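Local coordinates for N-terminal acetyltransferase-like protein (Chaetomium thermophilum, PDB 5NNP) that probably serves as the auxiliary, TPR-repeat subunit of an N-terminal acetyltransferase A type complex, forming a helical scaffold that embraces a partner protein, at residues Leu185-Asn195 with His210-Asp220; Arg388-Glu398 with Thr413-Gln421. All coordinates share one frame; numbering follows the deposited sequence.

Contact 1: residues Leu185-Asn195 with His210-Asp220; sequences LEHSEALLYKN and HLETDCKHCLD
The imidazole of His210 is met at its edge by Leu191 and Asn195: Leu191 O lies near CE1 and the Asn195 amide near ND1, both in the ring plane, while CD of Lys194 approaches NE2 obliquely. Amide and ring are turned only 21° from each other, and ND2 of Asn195 donates to ND1 of His210 at 3.0 Å and 170°. The Asn195 amide is itself fixed by Ala207 O on ND2 and Tyr231 OH on OD1. Beyond NE2, in the ring plane, a water 2.7 Å from His210 NE2 donates to OD2 of Asp214 and accepts from NZ of Lys194, which also binds Thr170.

These bonds tie helix 185-195 to the last turn of helix 204-214 (His210-Asp214), nearly antiparallel, in the helical-hairpin style of TPR-like solenoids. A type I turn, Cys215 to Cys218, then leads to Asp220, the N-cap of helix 221-234. At the turn, Leu192 CD2 reaches Cys218 SG at 3.9 Å; at the helix end before it, Leu191 CD1 lies 3.5 Å from Asp214 O. OG of Ser188, set beside its own carbonyl carbon (chi1 173°), accepts from Leu219 N at 3.1 Å. A second water donates to Glu189 OE2 and accepts from Asp220 N.

The carboxylates of Glu189 and Asp220 come within 4.2 Å (OE2 to OD2), yet Arg538 makes a salt bridge to each, which probably offsets their repulsion. Acceptance by ND1, with Lys194 nearby, is consistent with an uncharged His210.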
loop_
_atom_site.group_PDB
_atom_site.type_symbol
_atom_site.label_atom_id
_atom_site.label_comp_id
_atom_site.label_asym_id
_atom_site.label_seq_id
_atom_site.Cartn_x
_atom_site.Cartn_y
_atom_site.Cartn_z
ATOM N N LEU A 185 -10.958 -22.272 12.352
ATOM C CA LEU A 185 -10.669 -21.214 11.387
ATOM C C LEU A 185 -9.535 -21.590 10.436
ATOM O O LEU A 185 -9.552 -21.210 9.269
ATOM C CB LEU A 185 -10.327 -19.910 12.102
ATOM C CG LEU A 185 -10.138 -18.721 11.157
ATOM C CD1 LEU A 185 -11.404 -18.495 10.378
ATOM C CD2 LEU A 185 -9.761 -17.476 11.908
ATOM N N GLU A 186 -8.551 -22.331 10.936
ATOM C CA GLU A 186 -7.444 -22.787 10.105
ATOM C C GLU A 186 -7.951 -23.672 8.956
ATOM O O GLU A 186 -7.594 -23.477 7.791
ATOM C CB GLU A 186 -6.417 -23.545 10.948
ATOM C CG GLU A 186 -5.161 -23.961 10.190
ATOM C CD GLU A 186 -4.262 -24.864 11.013
ATOM O OE1 GLU A 186 -4.770 -25.855 11.586
ATOM O OE2 GLU A 186 -3.048 -24.587 11.103
ATOM N N HIS A 187 -8.801 -24.635 9.290
ATOM C CA HIS A 187 -9.372 -25.509 8.276
ATOM C C HIS A 187 -10.244 -24.726 7.300
ATOM O O HIS A 187 -10.167 -24.942 6.094
ATOM C CB HIS A 187 -10.170 -26.637 8.923
ATOM C CG HIS A 187 -10.715 -27.623 7.944
ATOM N ND1 HIS A 187 -9.907 -28.464 7.209
ATOM C CD2 HIS A 187 -11.986 -27.896 7.567
ATOM C CE1 HIS A 187 -10.659 -29.212 6.423
ATOM N NE2 HIS A 187 -11.925 -28.887 6.620
ATOM N N SER A 188 -11.049 -23.801 7.816
ATOM C CA SER A 188 -11.894 -22.948 6.971
ATOM C C SER A 188 -11.088 -22.141 5.948
ATOM O O SER A 188 -11.399 -22.136 4.754
ATOM C CB SER A 188 -12.716 -21.998 7.834
ATOM O OG SER A 188 -13.404 -21.059 7.030
ATOM N N GLU A 189 -10.057 -21.461 6.433
ATOM C CA GLU A 189 -9.134 -20.725 5.583
ATOM C C GLU A 189 -8.399 -21.617 4.591
ATOM O O GLU A 189 -8.153 -21.206 3.456
ATOM C CB GLU A 189 -8.126 -19.967 6.448
ATOM C CG GLU A 189 -8.730 -18.733 7.104
ATOM C CD GLU A 189 -9.288 -17.745 6.086
ATOM O OE1 GLU A 189 -8.549 -17.361 5.156
ATOM O OE2 GLU A 189 -10.470 -17.362 6.213
ATOM N N ALA A 190 -8.062 -22.838 5.016
ATOM C CA ALA A 190 -7.378 -23.771 4.136
ATOM C C ALA A 190 -8.277 -24.200 2.982
ATOM O O ALA A 190 -7.799 -24.386 1.869
ATOM C CB ALA A 190 -6.892 -24.982 4.903
ATOM N N LEU A 191 -9.573 -24.363 3.249
ATOM C CA LEU A 191 -10.530 -24.700 2.195
ATOM C C LEU A 191 -10.651 -23.564 1.169
ATOM O O LEU A 191 -10.638 -23.804 -0.040
ATOM C CB LEU A 191 -11.892 -25.018 2.792
ATOM C CG LEU A 191 -12.010 -26.334 3.569
ATOM C CD1 LEU A 191 -13.245 -26.327 4.441
ATOM C CD2 LEU A 191 -12.025 -27.543 2.637
ATOM N N LEU A 192 -10.735 -22.321 1.637
ATOM C CA LEU A 192 -10.885 -21.226 0.700
ATOM C C LEU A 192 -9.616 -21.031 -0.136
ATOM O O LEU A 192 -9.683 -20.752 -1.335
ATOM C CB LEU A 192 -11.244 -19.943 1.437
ATOM C CG LEU A 192 -12.619 -19.894 2.118
ATOM C CD1 LEU A 192 -12.785 -18.572 2.873
ATOM C CD2 LEU A 192 -13.774 -20.093 1.126
ATOM N N TYR A 193 -8.460 -21.189 0.492
ATOM C CA TYR A 193 -7.194 -21.055 -0.229
ATOM C C TYR A 193 -7.112 -22.047 -1.395
ATOM O O TYR A 193 -6.817 -21.654 -2.535
ATOM C CB TYR A 193 -6.010 -21.232 0.728
ATOM C CG TYR A 193 -4.648 -21.161 0.065
ATOM C CD1 TYR A 193 -4.296 -20.087 -0.738
ATOM C CD2 TYR A 193 -3.702 -22.165 0.263
ATOM C CE1 TYR A 193 -3.042 -20.022 -1.348
ATOM C CE2 TYR A 193 -2.447 -22.107 -0.331
ATOM C CZ TYR A 193 -2.123 -21.036 -1.137
ATOM O OH TYR A 193 -0.877 -20.991 -1.725
ATOM N N LYS A 194 -7.401 -23.320 -1.115
ATOM C CA LYS A 194 -7.494 -24.351 -2.156
ATOM C C LYS A 194 -8.510 -23.961 -3.231
ATOM O O LYS A 194 -8.251 -24.136 -4.426
ATOM C CB LYS A 194 -7.867 -25.713 -1.557
ATOM C CG LYS A 194 -8.154 -26.828 -2.617
ATOM C CD LYS A 194 -8.660 -28.143 -1.977
ATOM C CE LYS A 194 -8.909 -29.224 -2.990
ATOM N NZ LYS A 194 -9.513 -30.474 -2.395
ATOM N N ASN A 195 -9.665 -23.438 -2.816
ATOM C CA ASN A 195 -10.663 -22.996 -3.784
ATOM C C ASN A 195 -10.097 -21.925 -4.723
ATOM O O ASN A 195 -10.272 -22.018 -5.935
ATOM C CB ASN A 195 -11.934 -22.470 -3.100
ATOM C CG ASN A 195 -13.086 -22.243 -4.098
ATOM O OD1 ASN A 195 -13.244 -21.145 -4.641
ATOM N ND2 ASN A 195 -13.883 -23.300 -4.353
ATOM N N HIS A 210 -16.623 -27.055 -5.890
ATOM C CA HIS A 210 -15.877 -27.214 -4.643
ATOM C C HIS A 210 -16.344 -26.204 -3.608
ATOM O O HIS A 210 -16.335 -26.480 -2.410
ATOM C CB HIS A 210 -14.372 -27.069 -4.888
ATOM C CG HIS A 210 -13.551 -27.054 -3.635
ATOM N ND1 HIS A 210 -13.059 -25.890 -3.075
ATOM C CD2 HIS A 210 -13.124 -28.062 -2.838
ATOM C CE1 HIS A 210 -12.368 -26.183 -1.989
ATOM N NE2 HIS A 210 -12.391 -27.495 -1.824
ATOM N N LEU A 211 -16.751 -25.032 -4.084
ATOM C CA LEU A 211 -17.254 -23.990 -3.206
ATOM C C LEU A 211 -18.487 -24.466 -2.490
ATOM O O LEU A 211 -18.537 -24.462 -1.266
ATOM C CB LEU A 211 -17.587 -22.724 -3.978
ATOM C CG LEU A 211 -17.828 -21.530 -3.058
ATOM C CD1 LEU A 211 -16.497 -21.075 -2.413
ATOM C CD2 LEU A 211 -18.517 -20.380 -3.800
ATOM N N GLU A 212 -19.474 -24.880 -3.276
ATOM C CA GLU A 212 -20.764 -25.334 -2.762
ATOM C C GLU A 212 -20.676 -26.628 -1.949
ATOM O O GLU A 212 -21.424 -26.820 -0.986
ATOM C CB GLU A 212 -21.739 -25.519 -3.923
ATOM C CG GLU A 212 -21.947 -24.259 -4.737
ATOM C CD GLU A 212 -22.607 -23.147 -3.940
ATOM O OE1 GLU A 212 -23.121 -23.414 -2.834
ATOM O OE2 GLU A 212 -22.616 -22.001 -4.424
ATOM N N THR A 213 -19.757 -27.510 -2.324
ATOM C CA THR A 213 -19.628 -28.774 -1.629
ATOM C C THR A 213 -18.798 -28.713 -0.339
ATOM O O THR A 213 -19.214 -29.237 0.689
ATOM C CB THR A 213 -19.018 -29.832 -2.543
ATOM O OG1 THR A 213 -19.870 -30.014 -3.675
ATOM C CG2 THR A 213 -18.901 -31.153 -1.816
ATOM N N ASP A 214 -17.633 -28.083 -0.375
ATOM C CA ASP A 214 -16.731 -28.161 0.769
ATOM C C ASP A 214 -16.642 -26.860 1.543
ATOM O O ASP A 214 -16.237 -26.857 2.705
ATOM C CB ASP A 214 -15.323 -28.571 0.317
ATOM C CG ASP A 214 -15.235 -30.039 -0.109
ATOM O OD1 ASP A 214 -16.278 -30.736 -0.152
ATOM O OD2 ASP A 214 -14.109 -30.491 -0.420
ATOM N N CYS A 215 -17.018 -25.757 0.903
ATOM C CA CYS A 215 -16.725 -24.433 1.450
ATOM C C CYS A 215 -17.955 -23.740 1.977
ATOM O O CYS A 215 -17.884 -22.596 2.445
ATOM C CB CYS A 215 -16.083 -23.543 0.385
ATOM S SG CYS A 215 -14.502 -24.113 -0.202
ATOM N N LYS A 216 -19.076 -24.442 1.904
ATOM C CA LYS A 216 -20.386 -23.849 2.137
ATOM C C LYS A 216 -20.465 -23.079 3.449
ATOM O O LYS A 216 -21.026 -21.983 3.506
ATOM C CB LYS A 216 -21.452 -24.937 2.109
ATOM C CG LYS A 216 -22.852 -24.417 2.248
ATOM C CD LYS A 216 -23.865 -25.533 2.186
ATOM C CE LYS A 216 -25.263 -24.943 2.208
ATOM N NZ LYS A 216 -26.312 -25.978 2.374
ATOM N N HIS A 217 -19.881 -23.649 4.494
ATOM C CA HIS A 217 -20.002 -23.092 5.827
ATOM C C HIS A 217 -18.733 -22.414 6.331
ATOM O O HIS A 217 -18.575 -22.249 7.534
ATOM C CB HIS A 217 -20.408 -24.196 6.808
ATOM C CG HIS A 217 -21.633 -24.950 6.396
ATOM N ND1 HIS A 217 -22.900 -24.413 6.469
ATOM C CD2 HIS A 217 -21.784 -26.203 5.907
ATOM C CE1 HIS A 217 -23.780 -25.299 6.040
ATOM N NE2 HIS A 217 -23.128 -26.395 5.694
ATOM N N CYS A 218 -17.824 -22.033 5.437
ATOM C CA CYS A 218 -16.614 -21.325 5.859
ATOM C C CYS A 218 -16.962 -20.030 6.595
ATOM O O CYS A 218 -18.014 -19.443 6.369
ATOM C CB CYS A 218 -15.714 -21.028 4.662
ATOM S SG CYS A 218 -15.058 -22.522 3.871
ATOM N N LEU A 219 -16.074 -19.602 7.488
ATOM C CA LEU A 219 -16.345 -18.484 8.387
ATOM C C LEU A 219 -16.216 -17.131 7.688
ATOM O O LEU A 219 -16.880 -16.165 8.051
ATOM C CB LEU A 219 -15.409 -18.553 9.595
ATOM C CG LEU A 219 -15.571 -19.857 10.393
ATOM C CD1 LEU A 219 -14.593 -19.950 11.544
ATOM C CD2 LEU A 219 -16.968 -20.007 10.898
ATOM N N ASP A 220 -15.357 -17.066 6.680
ATOM C CA ASP A 220 -15.212 -15.858 5.894
ATOM C C ASP A 220 -16.413 -15.730 4.955
ATOM O O ASP A 220 -16.354 -16.145 3.799
ATOM C CB ASP A 220 -13.888 -15.893 5.119
ATOM C CG ASP A 220 -13.565 -14.566 4.443
ATOM O OD1 ASP A 220 -14.462 -13.704 4.353
ATOM O OD2 ASP A 220 -12.414 -14.389 3.988
HETATM O O HOH W 1 -12.794 -18.758 6.667
HETATM O O HOH W 2 -11.472 -29.562 -0.331
#

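Contact 2: residues Arg388-Glu398 with Thr413-Gln421. With PO4 (phosphate ion), chain U.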
loop_
_atom_site.group_PDB
_atom_site.type_symbol
_atom_site.label_atom_id
_atom_site.label_comp_id
_atom_site.label_asym_id
_atom_site.label_seq_id
_atom_site.Cartn_x
_atom_site.Cartn_y
_atom_site.Cartn_z
ATOM N N ARG A 388 -14.234 26.006 -14.200
ATOM C CA ARG A 388 -13.581 27.073 -13.452
ATOM C C ARG A 388 -14.024 28.472 -13.850
ATOM O O ARG A 388 -14.070 28.827 -15.036
ATOM C CB ARG A 388 -12.064 26.970 -13.596
ATOM C CG ARG A 388 -11.296 27.969 -12.747
ATOM C CD ARG A 388 -9.872 27.496 -12.526
ATOM N NE ARG A 388 -9.830 26.338 -11.638
ATOM C CZ ARG A 388 -8.764 25.561 -11.481
ATOM N NH1 ARG A 388 -7.659 25.821 -12.164
ATOM N NH2 ARG A 388 -8.804 24.525 -10.648
ATOM N N ASP A 389 -14.353 29.249 -12.826
ATOM C CA ASP A 389 -14.550 30.685 -12.940
ATOM C C ASP A 389 -14.175 31.270 -11.586
ATOM O O ASP A 389 -15.020 31.425 -10.711
ATOM C CB ASP A 389 -15.991 31.019 -13.325
ATOM C CG ASP A 389 -16.220 32.512 -13.516
ATOM O OD1 ASP A 389 -15.501 33.323 -12.892
ATOM O OD2 ASP A 389 -17.132 32.875 -14.291
ATOM N N LEU A 390 -12.895 31.576 -11.420
ATOM C CA LEU A 390 -12.356 31.888 -10.107
ATOM C C LEU A 390 -12.979 33.143 -9.509
ATOM O O LEU A 390 -13.060 33.283 -8.288
ATOM C CB LEU A 390 -10.839 32.036 -10.181
ATOM C CG LEU A 390 -10.113 30.775 -10.645
ATOM C CD1 LEU A 390 -8.616 30.972 -10.541
ATOM C CD2 LEU A 390 -10.556 29.567 -9.832
ATOM N N THR A 391 -13.436 34.051 -10.359
ATOM C CA THR A 391 -14.036 35.268 -9.842
ATOM C C THR A 391 -15.369 34.957 -9.169
ATOM O O THR A 391 -15.622 35.374 -8.036
ATOM C CB THR A 391 -14.243 36.306 -10.940
ATOM O OG1 THR A 391 -12.966 36.763 -11.409
ATOM C CG2 THR A 391 -15.034 37.471 -10.386
ATOM N N ARG A 392 -16.211 34.207 -9.870
ATOM C CA ARG A 392 -17.498 33.806 -9.331
ATOM C C ARG A 392 -17.327 32.905 -8.122
ATOM O O ARG A 392 -18.134 32.939 -7.184
ATOM C CB ARG A 392 -18.328 33.099 -10.402
ATOM C CG ARG A 392 -18.648 33.984 -11.577
ATOM C CD ARG A 392 -19.604 33.324 -12.549
ATOM N NE ARG A 392 -20.818 32.854 -11.902
ATOM C CZ ARG A 392 -21.803 32.245 -12.550
ATOM N NH1 ARG A 392 -21.710 32.051 -13.860
ATOM N NH2 ARG A 392 -22.879 31.834 -11.896
ATOM N N ALA A 393 -16.281 32.089 -8.143
ATOM C CA ALA A 393 -16.054 31.185 -7.040
ATOM C C ALA A 393 -15.772 32.006 -5.783
ATOM O O ALA A 393 -16.290 31.719 -4.703
ATOM C CB ALA A 393 -14.899 30.220 -7.349
ATOM N N LEU A 394 -14.961 33.044 -5.942
ATOM C CA LEU A 394 -14.655 33.951 -4.846
ATOM C C LEU A 394 -15.914 34.563 -4.260
ATOM O O LEU A 394 -16.081 34.586 -3.038
ATOM C CB LEU A 394 -13.729 35.064 -5.319
ATOM C CG LEU A 394 -12.377 35.134 -4.617
ATOM C CD1 LEU A 394 -11.690 36.442 -4.934
ATOM C CD2 LEU A 394 -12.525 34.930 -3.119
ATOM N N GLU A 395 -16.787 35.072 -5.134
ATOM C CA GLU A 395 -18.030 35.696 -4.692
ATOM C C GLU A 395 -18.852 34.737 -3.850
ATOM O O GLU A 395 -19.332 35.111 -2.781
ATOM C CB GLU A 395 -18.869 36.168 -5.874
ATOM C CG GLU A 395 -18.150 37.095 -6.808
ATOM C CD GLU A 395 -18.890 37.262 -8.121
ATOM O OE1 GLU A 395 -19.920 36.577 -8.312
ATOM O OE2 GLU A 395 -18.441 38.073 -8.959
ATOM N N TYR A 396 -19.018 33.507 -4.341
ATOM C CA TYR A 396 -19.831 32.512 -3.651
ATOM C C TYR A 396 -19.250 32.117 -2.295
ATOM O O TYR A 396 -19.996 31.943 -1.327
ATOM C CB TYR A 396 -20.008 31.260 -4.506
ATOM C CG TYR A 396 -21.025 31.393 -5.614
ATOM C CD1 TYR A 396 -22.368 31.594 -5.335
ATOM C CD2 TYR A 396 -20.644 31.292 -6.938
ATOM C CE1 TYR A 396 -23.302 31.707 -6.359
ATOM C CE2 TYR A 396 -21.561 31.406 -7.955
ATOM C CZ TYR A 396 -22.886 31.611 -7.666
ATOM O OH TYR A 396 -23.793 31.710 -8.692
ATOM N N VAL A 397 -17.932 31.970 -2.213
ATOM C CA VAL A 397 -17.336 31.583 -0.944
ATOM C C VAL A 397 -17.449 32.724 0.063
ATOM O O VAL A 397 -17.660 32.484 1.250
ATOM C CB VAL A 397 -15.860 31.156 -1.087
ATOM C CG1 VAL A 397 -15.235 30.876 0.263
ATOM C CG2 VAL A 397 -15.760 29.920 -1.954
ATOM N N GLU A 398 -17.316 33.957 -0.406
ATOM C CA GLU A 398 -17.446 35.114 0.473
ATOM C C GLU A 398 -18.863 35.255 1.040
ATOM O O GLU A 398 -19.036 35.646 2.201
ATOM C CB GLU A 398 -17.056 36.410 -0.259
ATOM C CG GLU A 398 -15.555 36.662 -0.351
ATOM C CD GLU A 398 -14.870 36.754 1.015
ATOM O OE1 GLU A 398 -13.626 36.749 1.047
ATOM O OE2 GLU A 398 -15.562 36.839 2.058
ATOM N N THR A 413 -11.653 26.334 1.155
ATOM C CA THR A 413 -11.950 26.493 -0.260
ATOM C C THR A 413 -11.475 27.854 -0.768
ATOM O O THR A 413 -10.961 27.970 -1.886
ATOM C CB THR A 413 -13.456 26.331 -0.532
ATOM O OG1 THR A 413 -13.796 24.942 -0.486
ATOM C CG2 THR A 413 -13.819 26.868 -1.908
ATOM N N LYS A 414 -11.650 28.880 0.059
ATOM C CA LYS A 414 -11.229 30.222 -0.300
ATOM C C LYS A 414 -9.744 30.276 -0.626
ATOM O O LYS A 414 -9.340 30.802 -1.670
ATOM C CB LYS A 414 -11.538 31.190 0.829
ATOM C CG LYS A 414 -11.285 32.625 0.455
ATOM C CD LYS A 414 -11.834 33.541 1.491
ATOM C CE LYS A 414 -10.821 34.584 1.843
ATOM N NZ LYS A 414 -11.503 35.698 2.535
ATOM N N ALA A 415 -8.940 29.741 0.289
ATOM C CA ALA A 415 -7.503 29.598 0.080
ATOM C C ALA A 415 -7.173 28.893 -1.238
ATOM O O ALA A 415 -6.203 29.244 -1.909
ATOM C CB ALA A 415 -6.865 28.833 1.264
ATOM N N ARG A 416 -7.968 27.894 -1.594
ATOM C CA ARG A 416 -7.694 27.091 -2.782
ATOM C C ARG A 416 -7.937 27.907 -4.046
ATOM O O ARG A 416 -7.284 27.703 -5.070
ATOM C CB ARG A 416 -8.553 25.822 -2.786
ATOM C CG ARG A 416 -8.278 24.886 -3.947
ATOM C CD ARG A 416 -9.106 23.609 -3.846
ATOM N NE ARG A 416 -8.630 22.716 -2.791
ATOM C CZ ARG A 416 -9.185 22.601 -1.586
ATOM N NH1 ARG A 416 -10.253 23.324 -1.265
ATOM N NH2 ARG A 416 -8.673 21.753 -0.698
ATOM N N ILE A 417 -8.871 28.849 -3.961
ATOM C CA ILE A 417 -9.157 29.747 -5.069
ATOM C C ILE A 417 -7.971 30.684 -5.278
ATOM O O ILE A 417 -7.514 30.915 -6.418
ATOM C CB ILE A 417 -10.457 30.537 -4.811
ATOM C CG1 ILE A 417 -11.616 29.554 -4.624
ATOM C CG2 ILE A 417 -10.760 31.497 -5.944
ATOM C CD1 ILE A 417 -12.956 30.199 -4.375
ATOM N N PHE A 418 -7.453 31.205 -4.169
ATOM C CA PHE A 418 -6.246 32.024 -4.217
ATOM C C PHE A 418 -5.119 31.249 -4.863
ATOM O O PHE A 418 -4.473 31.745 -5.783
ATOM C CB PHE A 418 -5.834 32.477 -2.822
ATOM C CG PHE A 418 -6.744 33.505 -2.237
ATOM C CD1 PHE A 418 -7.443 34.371 -3.064
ATOM C CD2 PHE A 418 -6.907 33.606 -0.865
ATOM C CE1 PHE A 418 -8.282 35.327 -2.533
ATOM C CE2 PHE A 418 -7.749 34.553 -0.327
ATOM C CZ PHE A 418 -8.438 35.419 -1.162
ATOM N N LYS A 419 -4.888 30.034 -4.371
ATOM C CA LYS A 419 -3.927 29.133 -4.995
ATOM C C LYS A 419 -4.094 29.110 -6.520
ATOM O O LYS A 419 -3.134 29.338 -7.253
ATOM C CB LYS A 419 -4.063 27.714 -4.437
ATOM C CG LYS A 419 -2.902 26.805 -4.836
ATOM C CD LYS A 419 -3.182 25.347 -4.567
ATOM C CE LYS A 419 -3.871 24.702 -5.756
ATOM N NZ LYS A 419 -4.241 23.273 -5.517
ATOM N N HIS A 420 -5.314 28.855 -6.991
ATOM C CA HIS A 420 -5.566 28.800 -8.428
ATOM C C HIS A 420 -5.364 30.151 -9.093
ATOM O O HIS A 420 -4.978 30.217 -10.260
ATOM C CB HIS A 420 -6.972 28.293 -8.718
ATOM C CG HIS A 420 -7.187 26.863 -8.337
ATOM N ND1 HIS A 420 -8.392 26.394 -7.852
ATOM C CD2 HIS A 420 -6.358 25.796 -8.376
ATOM C CE1 HIS A 420 -8.293 25.101 -7.608
ATOM N NE2 HIS A 420 -7.068 24.712 -7.913
ATOM N N GLN A 421 -5.624 31.233 -8.361
ATOM C CA GLN A 421 -5.339 32.573 -8.889
ATOM C C GLN A 421 -3.837 32.842 -8.953
ATOM O O GLN A 421 -3.394 33.794 -9.603
ATOM C CB GLN A 421 -6.034 33.644 -8.050
ATOM C CG GLN A 421 -7.534 33.708 -8.290
ATOM C CD GLN A 421 -8.239 34.706 -7.388
ATOM O OE1 GLN A 421 -7.719 35.086 -6.341
ATOM N NE2 GLN A 421 -9.431 35.129 -7.790
HETATM P P PO4 U . -5.281 20.988 -2.456
HETATM O O1 PO4 U . -5.242 22.475 -2.207
HETATM O O2 PO4 U . -5.063 20.749 -3.934
HETATM O O3 PO4 U . -4.188 20.289 -1.677
HETATM O O4 PO4 U . -6.623 20.453 -2.016
#
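Arg388 sends its chain out from the backbone with CG opposite N (chi1 -175°) and then folds it at chi3 (-70°), which lays the guanidinium flat on the ring of His420. The two centres are 3.7 Å apart with planes inclined by 25°, and NH2 of Arg388 stands over the middle of the imidazole. That nitrogen is near ring nitrogens, but the angles are poor for hydrogen bonding, so the contact is a stack. Arg416 O lies over the opposite face, toward its rim. Asn383 serves both partners, its O bonded to Arg388 NE and its OD1 to His420 ND1.

Inward from this pair, Leu390 CD1 packs on His420 CB at 3.6 Å and on CG of Gln421. Ile417 is a knob set in a hole formed by Leu390, Ala393, Leu394 and Val397; its CD1 meets Ala393 CB at 3.6 Å. The axes of helices 390-398 and 413-421 run 9.9 Å apart and almost antiparallel, as expected of neighbouring helices in an alpha-solenoid, and the first segment lies in a predicted TPR repeat. Val397 extends the apolar seam, touching CG2 of Thr413 with its CG2 at 3.6 Å and Lys414 CB with its CG1. At the far end Glu398 OE1 and Lys414 NZ form a salt bridge of 2.8 Å, although the position of that NZ is less certain.

Arg416 takes no part in the seam. Its NE and NH2 both donate to O4 of a phosphate, probably from the crystallisation liquor, with NH2 to O4 at 2.8 Å; Lys450 binds the same ion.

Overall arrangement
Contact 1 and contact 2 are separate helix pairings of one helical chain, following one another in sequence within the part related to N-terminal acetyltransferase A auxiliary subunits. Their centres are 55 Å apart and their nearest atoms about 36 Å, so neither touches the other. Both pair helices in a nearly antiparallel manner, but their surroundings differ. At 185-195 with 210-220, another protein chain lies against Leu185, Glu189 and Asp220 and bonds to Lys216 and Leu219, so contact 1 borders a subunit interface. No other protein chain of the assembly touches 388-398 or 413-421; a phosphate, probably from the crystallisation liquor, sits beside 413-421 at Arg416.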